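Local coordinates for protein nucleoporin NUP159 (Saccharomyces cerevisiae, PDB 1XIP) that serves as a nuclear pore complex component whose N-terminal beta-propeller domain tethers the helicase Dbp5 to the pore for mRNA export, at residues 247-252 / 260-265. Sequence-based numbering, arbitrary orientation.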
loop_
_atom_site.group_PDB
_atom_site.type_symbol
_atom_site.label_atom_id
_atom_site.label_comp_id
_atom_site.label_asym_id
_atom_site.label_seq_id
_atom_site.Cartn_x
_atom_site.Cartn_y
_atom_site.Cartn_z
ATOM N N LYS A 247 -5.068 -4.382 16.002
ATOM C CA LYS A 247 -3.798 -4.598 16.673
ATOM C C LYS A 247 -2.671 -4.856 15.690
ATOM O O LYS A 247 -2.791 -5.704 14.811
ATOM C CB LYS A 247 -3.915 -5.746 17.662
ATOM C CG LYS A 247 -4.648 -5.361 18.918
ATOM C CD LYS A 247 -4.553 -6.436 19.962
ATOM C CE LYS A 247 -5.180 -5.985 21.258
ATOM N NZ LYS A 247 -4.282 -5.042 21.976
HETATM N N MSE A 248 -1.572 -4.119 15.846
HETATM C CA MSE A 248 -0.409 -4.294 14.973
HETATM C C MSE A 248 0.740 -5.002 15.657
HETATM O O MSE A 248 1.065 -4.711 16.803
HETATM C CB MSE A 248 0.089 -2.972 14.389
HETATM C CG MSE A 248 -0.659 -1.754 14.839
HETATM SE SE MSE A 248 -2.402 -1.537 13.954
HETATM C CE MSE A 248 -1.796 -0.874 12.239
ATOM N N TYR A 249 1.363 -5.924 14.929
ATOM C CA TYR A 249 2.480 -6.677 15.453
ATOM C C TYR A 249 3.647 -6.675 14.488
ATOM O O TYR A 249 3.471 -6.857 13.288
ATOM C CB TYR A 249 2.055 -8.112 15.755
ATOM C CG TYR A 249 1.064 -8.218 16.886
ATOM C CD1 TYR A 249 1.489 -8.426 18.198
ATOM C CD2 TYR A 249 -0.301 -8.109 16.651
ATOM C CE1 TYR A 249 0.572 -8.528 19.225
ATOM C CE2 TYR A 249 -1.208 -8.200 17.667
ATOM C CZ TYR A 249 -0.779 -8.414 18.947
ATOM O OH TYR A 249 -1.725 -8.514 19.955
ATOM N N ILE A 250 4.836 -6.453 15.021
ATOM C CA ILE A 250 6.057 -6.683 14.287
ATOM C C ILE A 250 6.537 -8.108 14.578
ATOM O O ILE A 250 6.717 -8.489 15.727
ATOM C CB ILE A 250 7.111 -5.665 14.701
ATOM C CG1 ILE A 250 6.587 -4.224 14.530
ATOM C CG2 ILE A 250 8.423 -5.926 13.960
ATOM C CD1 ILE A 250 6.633 -3.686 13.105
ATOM N N ILE A 251 6.703 -8.901 13.536
ATOM C CA ILE A 251 7.199 -10.247 13.680
ATOM C C ILE A 251 8.622 -10.288 13.148
ATOM O O ILE A 251 8.845 -10.042 11.962
ATOM C CB ILE A 251 6.312 -11.222 12.915
ATOM C CG1 ILE A 251 4.899 -11.217 13.493
ATOM C CG2 ILE A 251 6.905 -12.631 12.950
ATOM C CD1 ILE A 251 3.798 -11.374 12.438
ATOM N N LYS A 252 9.581 -10.558 14.040
ATOM C CA LYS A 252 10.976 -10.802 13.656
ATOM C C LYS A 252 11.187 -12.284 13.778
ATOM O O LYS A 252 10.931 -12.865 14.839
ATOM C CB LYS A 252 11.959 -10.059 14.569
ATOM C CG LYS A 252 11.636 -8.569 14.787
ATOM C CD LYS A 252 12.870 -7.771 15.238
ATOM C CE LYS A 252 12.536 -6.281 15.394
ATOM N NZ LYS A 252 13.440 -5.535 16.345
ATOM N N PHE A 260 6.579 -12.084 18.178
ATOM C CA PHE A 260 5.623 -11.045 17.901
ATOM C C PHE A 260 5.812 -9.951 18.928
ATOM O O PHE A 260 6.183 -10.231 20.060
ATOM C CB PHE A 260 4.217 -11.602 18.008
ATOM C CG PHE A 260 3.844 -12.549 16.910
ATOM C CD1 PHE A 260 2.704 -12.324 16.153
ATOM C CD2 PHE A 260 4.601 -13.673 16.650
ATOM C CE1 PHE A 260 2.327 -13.201 15.138
ATOM C CE2 PHE A 260 4.240 -14.551 15.634
ATOM C CZ PHE A 260 3.093 -14.313 14.880
ATOM N N GLN A 261 5.563 -8.703 18.535
ATOM C CA GLN A 261 5.653 -7.568 19.452
ATOM C C GLN A 261 4.650 -6.514 19.027
ATOM O O GLN A 261 4.609 -6.158 17.848
ATOM C CB GLN A 261 7.049 -6.956 19.394
ATOM C CG GLN A 261 8.179 -7.778 20.020
ATOM C CD GLN A 261 9.539 -7.164 19.734
ATOM O OE1 GLN A 261 10.078 -7.333 18.642
ATOM N NE2 GLN A 261 10.080 -6.426 20.701
ATOM N N GLU A 262 3.872 -5.994 19.980
ATOM C CA GLU A 262 2.826 -5.009 19.691
ATOM C C GLU A 262 3.376 -3.629 19.426
ATOM O O GLU A 262 4.364 -3.242 20.034
ATOM C CB GLU A 262 1.859 -4.893 20.860
ATOM C CG GLU A 262 0.700 -5.863 20.800
ATOM C CD GLU A 262 -0.657 -5.204 21.011
ATOM O OE1 GLU A 262 -1.526 -5.848 21.636
ATOM O OE2 GLU A 262 -0.862 -4.063 20.534
ATOM N N THR A 263 2.733 -2.895 18.510
ATOM C CA THR A 263 2.814 -1.432 18.480
ATOM C C THR A 263 1.451 -0.820 18.578
ATOM O O THR A 263 0.462 -1.360 18.065
ATOM C CB THR A 263 3.409 -0.873 17.187
ATOM O OG1 THR A 263 3.776 -1.935 16.302
ATOM C CG2 THR A 263 4.687 -0.110 17.483
ATOM N N PHE A 264 1.432 0.353 19.185
ATOM C CA PHE A 264 0.286 1.207 19.171
ATOM C C PHE A 264 0.635 2.448 18.380
ATOM O O PHE A 264 -0.159 3.384 18.304
ATOM C CB PHE A 264 -0.119 1.551 20.609
ATOM C CG PHE A 264 -0.557 0.354 21.403
ATOM C CD1 PHE A 264 -1.894 -0.082 21.369
ATOM C CD2 PHE A 264 0.365 -0.366 22.162
ATOM C CE1 PHE A 264 -2.300 -1.210 22.090
ATOM C CE2 PHE A 264 -0.031 -1.483 22.881
ATOM C CZ PHE A 264 -1.371 -1.905 22.847
ATOM N N ASP A 265 1.823 2.454 17.774
ATOM C CA ASP A 265 2.330 3.676 17.115
ATOM C C ASP A 265 2.489 3.588 15.603
ATOM O O ASP A 265 2.998 4.520 14.978
ATOM C CB ASP A 265 3.656 4.157 17.733
ATOM C CG ASP A 265 3.516 4.576 19.189
ATOM O OD1 ASP A 265 2.432 5.099 19.582
ATOM O OD2 ASP A 265 4.455 4.424 20.011
HETATM O O HOH W 1 -1.619 -2.848 18.260
#
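I250 N donates to Q261 O at 2.9 Å, and this bond, with T263 N to M248 O at 3.0 Å, joins the two strands as an antiparallel hairpin. A return bond from Q261 N to I250 O is weak, its N-H...O angle being 127°. Between these bonds Y249 and E262 face each other as a non-hydrogen-bonded pair, where the CA of Y249 makes a C-H...O contact with Q261 O.

Toward the T263 end, the backbone is joined by water. M248 N and T263 O stand 4.1 Å apart, too far for a direct bond, and one water spans them, accepting from M248 N and donating to T263 O and to E262 OE2.

The charged contact is a salt bridge: K247 NZ reaches E262 OE1 at 2.9 Å on the syn lone pair. The lysine chain runs extended until a bend at its last torsion (chi4 -76°) turns the amine to the carboxylate. Replacing E262 by alanine removes the carboxylate, which would probably leave K247 without this counter-charge and the water with one acceptor fewer.

Apolar packing lies on the same face as Y249. I251 CG1 sits 3.5 Å above the F260 ring plane, over its centre, a CH-pi contact 10° off the normal; L206 of helix 204-207 touches both F260 and Y249.

The hairpin belongs to one blade of the beta-propeller, with strand 226-232 bonded to the other edge of 247-252. Its chemistry implies division of labour: hydrophobic packing at the F260 end, and a carboxylate bridging lysine and water at the other.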